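Long-range contacts in lectin CEL-IV, C-type (Cucumaria echinata, PDB 3ALU), which binds galactose-containing sugars such as raffinose through a calcium-dependent C-type carbohydrate-recognition domain carrying an EPN motif: residues A[66-71]-A[126-131]; A[80-85]-A[133-138]. All blocks are in the same frame, centred on the assembly; numbering follows the deposited sequence.

Interaction 1: A[66-71]-A[126-131]; sequences LVKTSL and AGDYSR. With FRU (beta-D-fructofuranose), chain E.
A chi1 of 172° swings V67 CG1 away from the backbone N and onto A126 CB, 3.5 Å away. K68 next to it holds CG beside its own backbone N with chi2 extended, so that CD runs along the A126 carbonyl, 3.9 Å from A126 O, while the bend at chi3 (62°) turns CE and NZ toward the waters and D128. No direct hydrogen bond joins the two segments; the polar part runs through water. One water accepts from K68 NZ and donates both to A126 O at 2.7 Å and to D128 OD2, and another links NZ to the same carboxylate oxygen. In this C-type lectin domain the contact sets the C-terminal part of helix 57-70 against the loop between strands 120-125 and 134-137. K68 NZ stays 4.2 Å from D128 OD2, too far for a salt bridge, and 3.7 Å from R131 NH1. D128 OD2 also lies above one face of the R131 guanidinium, displaced toward the rim and 3.4 Å from NH1, a salt bridge in which no N-H points at the oxygen and which probably offsets the lysine-arginine proximity. Farther along the loop, Y129, packed edge-to-face with W79, accepts a hydrogen bond at OH from fructose O1 over 3.2 Å.

Interaction 2: A[80-85]-A[133-138]; sequences APQVYI and FWADVY. With CA (calcium ion), chain K; GLA (alpha-D-galactopyranose), chain B; EDO (1,2-ethanediol), chain J; EDO (1,2-ethanediol), chain I.
Q82 NE2 comes within 3.5 Å of V137 CG1 and also nears the methyl of A135, beside the galactose, whose pocket all three residues line. The same NE2 donates to galactose O6 at 2.7 Å. Galactose O3 and O4 both ligate the calcium ion, which D136 grips twice, through its backbone O and through OD1, the latter at 2.4 Å. E113, N115 and N116 complete the protein ligands. This is the calcium-dependent sugar site of the C-type lectin fold, in which the metal bridges protein and two sugar hydroxyls; E113 and N115 belong to the EPN motif. One shell further out, D136 OD2 is hydrogen-bonded to S120 OG, which helps fix the carboxylate's rotation. V137 turns its other methyl, CG2, to Y84, 3.7 Å from CE1 and obliquely placed to the ring. The Y84 hydroxyl is held by N141 O, and its ring meets F143 and F26. At the N-terminal end of strand 134-137, I85 takes chi1 59°, placing CG1 between backbone N and carbonyl carbon; the extended chain beyond it sets CD1 over the five-membered ring of W134, 3.7 Å from the centroid and 7° off the normal, a CH-pi contact. W109 meets that indole edge-to-face. Strands 82-85 and 134-137 cross at 80° with axes 8.5 Å apart, and strand 120-125 pairs with each of them.

From the N terminus the chain passes through helix 57-70, which supplies residues 66-71, then reaches 80-85 at the start of strand 82-89. Strand 120-125 leads into 126-131, where interaction 1 closes a loop with 54 residues between its segments; strand 134-137 follows, and interaction 2 closes another with 47 between. Because the segments alternate, the two loops cross instead of nesting. Their centres lie 11 Å apart and they touch directly: A126 N is 2.9 Å from P81 O, a probable hydrogen bond, and V67 CG1 packs on V83 CG2 at 3.8 Å. Together they tie helix 57-70 to strand 82-89 and to the loop and strand bordering the sugar site.

Interaction 1: A[66-71]-A[126-131]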
ATOM      1  N   LEU A  66     -12.051  16.977  -4.176  1.00 14.71           N
ATOM      2  CA  LEU A  66     -11.769  16.919  -2.740  1.00 15.08           C
ATOM      3  C   LEU A  66     -12.364  18.121  -2.016  1.00 15.53           C
ATOM      4  O   LEU A  66     -13.083  17.980  -0.981  1.00 15.79           O
ATOM      5  CB  LEU A  66     -10.271  16.769  -2.465  1.00 14.69           C
ATOM      6  CG  LEU A  66      -9.861  16.694  -0.974  1.00 16.40           C
ATOM      7  CD1 LEU A  66     -10.561  15.567  -0.214  1.00 17.81           C
ATOM      8  CD2 LEU A  66      -8.340  16.589  -0.847  1.00 18.18           C
ATOM      9  N   VAL A  67     -12.120  19.318  -2.558  1.00 14.02           N
ATOM     10  CA  VAL A  67     -12.639  20.514  -1.920  1.00 14.32           C
ATOM     11  C   VAL A  67     -14.165  20.586  -1.991  1.00 15.02           C
ATOM     12  O   VAL A  67     -14.834  20.870  -0.962  1.00 15.91           O
ATOM     13  CB  VAL A  67     -11.990  21.795  -2.530  1.00 13.50           C
ATOM     14  CG1 VAL A  67     -12.674  23.063  -2.016  1.00 14.09           C
ATOM     15  CG2 VAL A  67     -10.499  21.838  -2.227  1.00 13.07           C
ATOM     16  N   LYS A  68     -14.734  20.323  -3.171  1.00 15.04           N
ATOM     17  CA  LYS A  68     -16.159  20.542  -3.343  1.00 16.57           C
ATOM     18  C   LYS A  68     -16.969  19.504  -2.617  1.00 16.38           C
ATOM     19  O   LYS A  68     -18.030  19.841  -2.089  1.00 19.33           O
ATOM     20  CB  LYS A  68     -16.563  20.613  -4.806  1.00 16.89           C
ATOM     21  CG  LYS A  68     -16.012  21.889  -5.475  1.00 18.85           C
ATOM     22  CD  LYS A  68     -16.578  22.097  -6.865  1.00 22.76           C
ATOM     23  CE  LYS A  68     -18.085  22.269  -6.843  1.00 24.47           C
ATOM     24  NZ  LYS A  68     -18.580  22.482  -8.248  1.00 24.66           N
ATOM     25  N   THR A  69     -16.491  18.266  -2.585  1.00 16.18           N
ATOM     26  CA  THR A  69     -17.221  17.247  -1.783  1.00 16.20           C
ATOM     27  C   THR A  69     -17.033  17.450  -0.269  1.00 16.65           C
ATOM     28  O   THR A  69     -17.913  17.045   0.513  1.00 16.37           O
ATOM     29  CB  THR A  69     -16.849  15.805  -2.147  1.00 17.71           C
ATOM     30  OG1 THR A  69     -15.465  15.569  -1.876  1.00 18.56           O
ATOM     31  CG2 THR A  69     -17.142  15.539  -3.618  1.00 19.40           C
ATOM     32  N   SER A  70     -15.921  18.076   0.144  1.00 14.67           N
ATOM     33  CA  SER A  70     -15.683  18.330   1.568  1.00 15.21           C
ATOM     34  C   SER A  70     -16.419  19.582   2.086  1.00 15.86           C
ATOM     35  O   SER A  70     -16.773  19.659   3.267  1.00 16.81           O
ATOM     36  CB  SER A  70     -14.180  18.447   1.862  1.00 14.03           C
ATOM     37  OG  SER A  70     -13.469  17.269   1.473  1.00 16.64           O
ATOM     38  N   LEU A  71     -16.637  20.557   1.208  1.00 16.11           N
ATOM     39  CA  LEU A  71     -17.208  21.849   1.593  1.00 17.27           C
ATOM     40  C   LEU A  71     -18.513  22.174   0.855  1.00 17.71           C
ATOM     41  O   LEU A  71     -18.684  23.303   0.416  1.00 18.06           O
ATOM     42  CB  LEU A  71     -16.186  22.943   1.298  1.00 16.97           C
ATOM     43  CG  LEU A  71     -15.068  23.276   2.292  1.00 21.50           C
ATOM     44  CD1 LEU A  71     -14.871  22.403   3.546  1.00 20.80           C
ATOM     45  CD2 LEU A  71     -13.798  23.827   1.628  1.00 17.45           C
ATOM     46  N   ALA A 126     -12.973  27.279  -5.362  1.00 12.88           N
ATOM     47  CA  ALA A 126     -13.962  26.239  -5.667  1.00 13.86           C
ATOM     48  C   ALA A 126     -15.383  26.722  -5.861  1.00 13.72           C
ATOM     49  O   ALA A 126     -16.301  25.909  -6.154  1.00 14.97           O
ATOM     50  CB  ALA A 126     -13.942  25.132  -4.566  1.00 13.41           C
ATOM     51  N   GLY A 127     -15.594  28.025  -5.661  1.00 14.62           N
ATOM     52  CA  GLY A 127     -16.884  28.627  -5.991  1.00 16.79           C
ATOM     53  C   GLY A 127     -17.235  28.468  -7.450  1.00 17.92           C
ATOM     54  O   GLY A 127     -16.370  28.194  -8.294  1.00 17.98           O
ATOM     55  N   ASP A 128     -18.505  28.681  -7.777  1.00 16.95           N
ATOM     56  CA  ASP A 128     -18.988  28.424  -9.132  1.00 18.22           C
ATOM     57  C   ASP A 128     -18.423  29.355 -10.196  1.00 18.40           C
ATOM     58  O   ASP A 128     -18.457  29.004 -11.358  1.00 18.29           O
ATOM     59  CB  ASP A 128     -20.512  28.438  -9.200  1.00 19.10           C
ATOM     60  CG  ASP A 128     -21.138  27.264  -8.505  1.00 20.50           C
ATOM     61  OD1 ASP A 128     -22.335  27.353  -8.211  1.00 23.23           O
ATOM     62  OD2 ASP A 128     -20.464  26.247  -8.265  1.00 22.37           O
ATOM     63  N   TYR A 129     -17.880  30.498  -9.795  1.00 18.54           N
ATOM     64  CA  TYR A 129     -17.293  31.426 -10.780  1.00 18.46           C
ATOM     65  C   TYR A 129     -16.077  30.780 -11.448  1.00 17.51           C
ATOM     66  O   TYR A 129     -15.814  30.982 -12.625  1.00 17.87           O
ATOM     67  CB  TYR A 129     -16.897  32.747 -10.100  1.00 20.11           C
ATOM     68  CG  TYR A 129     -16.375  33.759 -11.089  1.00 20.86           C
ATOM     69  CD1 TYR A 129     -17.230  34.298 -12.046  1.00 25.04           C
ATOM     70  CD2 TYR A 129     -15.042  34.148 -11.073  1.00 22.61           C
ATOM     71  CE1 TYR A 129     -16.770  35.199 -12.995  1.00 22.95           C
ATOM     72  CE2 TYR A 129     -14.560  35.073 -12.028  1.00 21.08           C
ATOM     73  CZ  TYR A 129     -15.453  35.593 -12.956  1.00 23.38           C
ATOM     74  OH  TYR A 129     -15.034  36.493 -13.898  1.00 26.40           O
ATOM     75  N   SER A 130     -15.327  30.008 -10.669  1.00 16.29           N
ATOM     76  CA  SER A 130     -13.990  29.529 -11.068  1.00 15.03           C
ATOM     77  C   SER A 130     -13.897  28.014 -11.203  1.00 14.26           C
ATOM     78  O   SER A 130     -12.985  27.493 -11.871  1.00 14.76           O
ATOM     79  CB  SER A 130     -12.985  30.051 -10.016  1.00 16.55           C
ATOM     80  OG  SER A 130     -13.638  30.106  -8.711  1.00 18.40           O
ATOM     81  N   ARG A 131     -14.863  27.302 -10.610  1.00 13.12           N
ATOM     82  CA  ARG A 131     -14.964  25.829 -10.744  1.00 14.16           C
ATOM     83  C   ARG A 131     -13.689  25.100 -10.334  1.00 13.34           C
ATOM     84  O   ARG A 131     -13.350  24.058 -10.890  1.00 14.72           O
ATOM     85  CB  ARG A 131     -15.364  25.447 -12.184  1.00 14.29           C
ATOM     86  CG  ARG A 131     -16.713  26.006 -12.622  1.00 16.01           C
ATOM     87  CD  ARG A 131     -17.858  25.206 -12.015  1.00 16.69           C
ATOM     88  NE  ARG A 131     -19.160  25.853 -12.253  1.00 16.88           N
ATOM     89  CZ  ARG A 131     -20.304  25.403 -11.743  1.00 18.11           C
ATOM     90  NH1 ARG A 131     -20.310  24.277 -11.028  1.00 19.28           N
ATOM     91  NH2 ARG A 131     -21.432  26.055 -11.980  1.00 19.86           N
TER
HETATM   92  C1  FRU E   1     -17.070  39.298 -12.206  1.00 41.41           C
HETATM   93  C2  FRU E   1     -15.824  39.903 -11.540  1.00 41.57           C
HETATM   94  C3  FRU E   1     -15.457  41.256 -12.160  1.00 40.29           C
HETATM   95  C4  FRU E   1     -13.965  41.360 -11.883  1.00 40.51           C
HETATM   96  C5  FRU E   1     -13.473  39.911 -11.870  1.00 41.12           C
HETATM   97  C6  FRU E   1     -12.532  39.678 -10.693  1.00 40.26           C
HETATM   98  O1  FRU E   1     -16.820  39.075 -13.603  1.00 41.72           O
HETATM   99  O2  FRU E   1     -16.039  40.057 -10.122  1.00 40.38           O
HETATM  100  O3  FRU E   1     -16.193  42.357 -11.603  1.00 39.32           O
HETATM  101  O4  FRU E   1     -13.272  42.147 -12.865  1.00 39.43           O
HETATM  102  O5  FRU E   1     -14.647  39.080 -11.742  1.00 40.73           O
HETATM  103  O6  FRU E   1     -11.181  39.777 -11.141  1.00 41.67           O
HETATM  104  O   HOH W   1     -18.514  21.626 -11.426  1.00 10.99           O
HETATM  105  O   HOH W   2     -17.814  25.263  -8.247  1.00 20.77           O
HETATM  106  O   HOH W   3     -21.231  23.496  -7.884  1.00 25.71           O

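Interaction 2: A[80-85]-A[133-138]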
ATOM      1  N   ALA A  80     -15.411  31.878  -3.811  1.00 18.41           N
ATOM      2  CA  ALA A  80     -15.399  31.196  -2.508  1.00 18.65           C
ATOM      3  C   ALA A  80     -16.096  29.856  -2.584  1.00 17.80           C
ATOM      4  O   ALA A  80     -17.141  29.740  -3.233  1.00 17.06           O
ATOM      5  CB  ALA A  80     -16.078  32.075  -1.419  1.00 19.60           C
ATOM      6  N   PRO A  81     -15.552  28.842  -1.887  1.00 17.37           N
ATOM      7  CA  PRO A  81     -14.379  28.921  -1.004  1.00 17.15           C
ATOM      8  C   PRO A  81     -13.005  28.826  -1.705  1.00 16.80           C
ATOM      9  O   PRO A  81     -12.809  27.991  -2.581  1.00 16.93           O
ATOM     10  CB  PRO A  81     -14.583  27.714  -0.070  1.00 17.47           C
ATOM     11  CG  PRO A  81     -15.310  26.713  -0.927  1.00 18.01           C
ATOM     12  CD  PRO A  81     -16.157  27.498  -1.890  1.00 17.23           C
ATOM     13  N   GLN A  82     -12.048  29.628  -1.237  1.00 15.42           N
ATOM     14  CA  GLN A  82     -10.706  29.590  -1.774  1.00 14.98           C
ATOM     15  C   GLN A  82      -9.844  28.816  -0.783  1.00 15.42           C
ATOM     16  O   GLN A  82      -9.919  29.057   0.407  1.00 15.56           O
ATOM     17  CB  GLN A  82     -10.191  31.007  -1.928  1.00 15.50           C
ATOM     18  CG  GLN A  82     -11.058  31.749  -2.888  1.00 17.65           C
ATOM     19  CD  GLN A  82     -10.574  33.175  -3.114  1.00 19.71           C
ATOM     20  OE1 GLN A  82     -11.099  34.127  -2.530  1.00 24.22           O
ATOM     21  NE2 GLN A  82      -9.562  33.325  -3.959  1.00 19.42           N
ATOM     22  N   VAL A  83      -9.024  27.915  -1.308  1.00 13.86           N
ATOM     23  CA  VAL A  83      -8.235  27.019  -0.490  1.00 13.43           C
ATOM     24  C   VAL A  83      -6.802  27.101  -0.981  1.00 12.33           C
ATOM     25  O   VAL A  83      -6.542  26.813  -2.182  1.00 12.19           O
ATOM     26  CB  VAL A  83      -8.771  25.577  -0.670  1.00 13.73           C
ATOM     27  CG1 VAL A  83      -7.916  24.546   0.096  1.00 14.55           C
ATOM     28  CG2 VAL A  83     -10.300  25.486  -0.258  1.00 16.04           C
ATOM     29  N   TYR A  84      -5.857  27.458  -0.104  1.00 11.30           N
ATOM     30  CA  TYR A  84      -4.479  27.592  -0.501  1.00 11.31           C
ATOM     31  C   TYR A  84      -3.863  26.324  -1.025  1.00 11.78           C
ATOM     32  O   TYR A  84      -4.102  25.246  -0.497  1.00 12.47           O
ATOM     33  CB  TYR A  84      -3.594  28.069   0.649  1.00 10.94           C
ATOM     34  CG  TYR A  84      -3.592  29.542   0.886  1.00 12.02           C
ATOM     35  CD1 TYR A  84      -3.355  30.455  -0.180  1.00 12.50           C
ATOM     36  CD2 TYR A  84      -3.726  30.047   2.178  1.00 13.43           C
ATOM     37  CE1 TYR A  84      -3.322  31.830   0.070  1.00 12.49           C
ATOM     38  CE2 TYR A  84      -3.682  31.416   2.431  1.00 12.54           C
ATOM     39  CZ  TYR A  84      -3.442  32.305   1.364  1.00 15.48           C
ATOM     40  OH  TYR A  84      -3.422  33.670   1.621  1.00 14.67           O
ATOM     41  N   ILE A  85      -3.088  26.489  -2.101  1.00 10.59           N
ATOM     42  CA  ILE A  85      -2.162  25.465  -2.564  1.00 10.19           C
ATOM     43  C   ILE A  85      -0.760  26.094  -2.557  1.00 10.67           C
ATOM     44  O   ILE A  85      -0.620  27.308  -2.253  1.00 10.54           O
ATOM     45  CB  ILE A  85      -2.548  24.977  -3.960  1.00 10.76           C
ATOM     46  CG1 ILE A  85      -2.536  26.156  -4.943  1.00 12.20           C
ATOM     47  CG2 ILE A  85      -3.950  24.290  -3.927  1.00 11.41           C
ATOM     48  CD1 ILE A  85      -2.915  25.719  -6.412  1.00 13.19           C
ATOM     49  N   PHE A 133     -10.552  26.185 -10.540  1.00 11.65           N
ATOM     50  CA  PHE A 133      -9.316  26.682 -11.097  1.00 11.68           C
ATOM     51  C   PHE A 133      -8.771  27.821 -10.231  1.00 11.68           C
ATOM     52  O   PHE A 133      -9.503  28.367  -9.363  1.00 12.51           O
ATOM     53  CB  PHE A 133      -9.573  27.125 -12.568  1.00 12.20           C
ATOM     54  CG  PHE A 133      -9.873  25.969 -13.472  1.00 13.97           C
ATOM     55  CD1 PHE A 133     -11.147  25.819 -14.028  1.00 14.99           C
ATOM     56  CD2 PHE A 133      -8.904  25.007 -13.735  1.00 16.15           C
ATOM     57  CE1 PHE A 133     -11.432  24.727 -14.867  1.00 16.82           C
ATOM     58  CE2 PHE A 133      -9.183  23.907 -14.556  1.00 19.44           C
ATOM     59  CZ  PHE A 133     -10.472  23.774 -15.105  1.00 16.32           C
ATOM     60  N   TRP A 134      -7.514  28.193 -10.455  1.00 12.49           N
ATOM     61  CA  TRP A 134      -6.795  28.955  -9.420  1.00 12.92           C
ATOM     62  C   TRP A 134      -6.969  30.466  -9.538  1.00 14.72           C
ATOM     63  O   TRP A 134      -7.022  31.013 -10.656  1.00 13.85           O
ATOM     64  CB  TRP A 134      -5.296  28.660  -9.409  1.00 12.96           C
ATOM     65  CG  TRP A 134      -4.926  27.233  -9.565  1.00 12.05           C
ATOM     66  CD1 TRP A 134      -5.657  26.155  -9.168  1.00 11.86           C
ATOM     67  CD2 TRP A 134      -3.721  26.736 -10.139  1.00 12.32           C
ATOM     68  NE1 TRP A 134      -4.977  24.999  -9.485  1.00 10.66           N
ATOM     69  CE2 TRP A 134      -3.778  25.321 -10.072  1.00 11.78           C
ATOM     70  CE3 TRP A 134      -2.556  27.354 -10.670  1.00 10.28           C
ATOM     71  CZ2 TRP A 134      -2.748  24.479 -10.587  1.00 11.43           C
ATOM     72  CZ3 TRP A 134      -1.531  26.522 -11.178  1.00 12.84           C
ATOM     73  CH2 TRP A 134      -1.635  25.094 -11.134  1.00 13.03           C
ATOM     74  N   ALA A 135      -6.988  31.117  -8.380  1.00 14.09           N
ATOM     75  CA  ALA A 135      -6.901  32.580  -8.302  1.00 14.91           C
ATOM     76  C   ALA A 135      -5.610  32.918  -7.590  1.00 14.80           C
ATOM     77  O   ALA A 135      -5.165  32.151  -6.725  1.00 13.64           O
ATOM     78  CB  ALA A 135      -8.084  33.153  -7.514  1.00 17.04           C
ATOM     79  N   ASP A 136      -4.984  34.047  -7.926  1.00 13.66           N
ATOM     80  CA  ASP A 136      -3.910  34.519  -7.043  1.00 13.93           C
ATOM     81  C   ASP A 136      -4.442  35.582  -6.097  1.00 14.13           C
ATOM     82  O   ASP A 136      -5.379  36.334  -6.451  1.00 14.94           O
ATOM     83  CB  ASP A 136      -2.640  34.985  -7.783  1.00 13.58           C
ATOM     84  CG  ASP A 136      -2.815  36.342  -8.504  1.00 14.35           C
ATOM     85  OD1 ASP A 136      -3.899  36.642  -9.024  1.00 15.34           O
ATOM     86  OD2 ASP A 136      -1.819  37.097  -8.586  1.00 14.41           O
ATOM     87  N   VAL A 137      -3.892  35.563  -4.889  1.00 13.78           N
ATOM     88  CA  VAL A 137      -4.386  36.427  -3.815  1.00 13.53           C
ATOM     89  C   VAL A 137      -3.207  36.961  -3.036  1.00 13.31           C
ATOM     90  O   VAL A 137      -2.112  36.424  -3.082  1.00 13.61           O
ATOM     91  CB  VAL A 137      -5.322  35.641  -2.826  1.00 14.06           C
ATOM     92  CG1 VAL A 137      -6.566  35.047  -3.517  1.00 15.46           C
ATOM     93  CG2 VAL A 137      -4.547  34.559  -2.026  1.00 14.39           C
ATOM     94  N   TYR A 138      -3.439  38.033  -2.272  1.00 14.07           N
ATOM     95  CA  TYR A 138      -2.386  38.510  -1.381  1.00 14.45           C
ATOM     96  C   TYR A 138      -2.254  37.560  -0.194  1.00 15.17           C
ATOM     97  O   TYR A 138      -3.250  36.971   0.273  1.00 15.55           O
ATOM     98  CB  TYR A 138      -2.649  39.986  -0.960  1.00 15.14           C
ATOM     99  CG  TYR A 138      -2.632  40.863  -2.171  1.00 18.45           C
ATOM    100  CD1 TYR A 138      -3.762  41.556  -2.566  1.00 21.12           C
ATOM    101  CD2 TYR A 138      -1.491  40.912  -2.978  1.00 21.20           C
ATOM    102  CE1 TYR A 138      -3.752  42.327  -3.754  1.00 20.08           C
ATOM    103  CE2 TYR A 138      -1.469  41.673  -4.140  1.00 21.03           C
ATOM    104  CZ  TYR A 138      -2.605  42.370  -4.509  1.00 20.44           C
ATOM    105  OH  TYR A 138      -2.601  43.110  -5.680  1.00 19.79           O
TER
HETATM  106 CA    CA K 201      -6.101  37.480  -8.460  1.00 16.13          CA
HETATM  107  C1  GLA B   3     -10.794  39.300  -6.707  1.00 28.74           C
HETATM  108  C2  GLA B   3      -9.645  39.421  -7.717  1.00 25.73           C
HETATM  109  C3  GLA B   3      -9.494  38.191  -8.598  1.00 22.26           C
HETATM  110  C4  GLA B   3      -9.392  36.916  -7.751  1.00 21.18           C
HETATM  111  C5  GLA B   3     -10.553  36.891  -6.735  1.00 23.42           C
HETATM  112  C6  GLA B   3     -10.484  35.689  -5.780  1.00 23.53           C
HETATM  113  O2  GLA B   3      -9.872  40.547  -8.594  1.00 25.36           O
HETATM  114  O3  GLA B   3      -8.338  38.349  -9.434  1.00 18.19           O
HETATM  115  O4  GLA B   3      -8.138  36.968  -7.062  1.00 19.04           O
HETATM  116  O5  GLA B   3     -10.562  38.085  -5.932  1.00 27.20           O
HETATM  117  O6  GLA B   3      -9.316  35.842  -4.968  1.00 23.22           O
HETATM  118  C1  EDO J 160     -12.408  32.472   0.357  1.00 34.14           C
HETATM  119  O1  EDO J 160     -13.055  31.463   1.113  1.00 31.71           O
HETATM  120  C2  EDO J 160     -13.423  33.210  -0.474  1.00 36.06           C
HETATM  121  O2  EDO J 160     -13.124  34.599  -0.440  1.00 38.22           O
HETATM  122  C1  EDO I 159      -6.185  39.622  -4.013  1.00 29.77           C
HETATM  123  O1  EDO I 159      -6.183  39.105  -2.677  1.00 23.24           O
HETATM  124  C2  EDO I 159      -7.479  39.297  -4.727  1.00 32.53           C
HETATM  125  O2  EDO I 159      -8.379  40.368  -4.457  1.00 36.95           O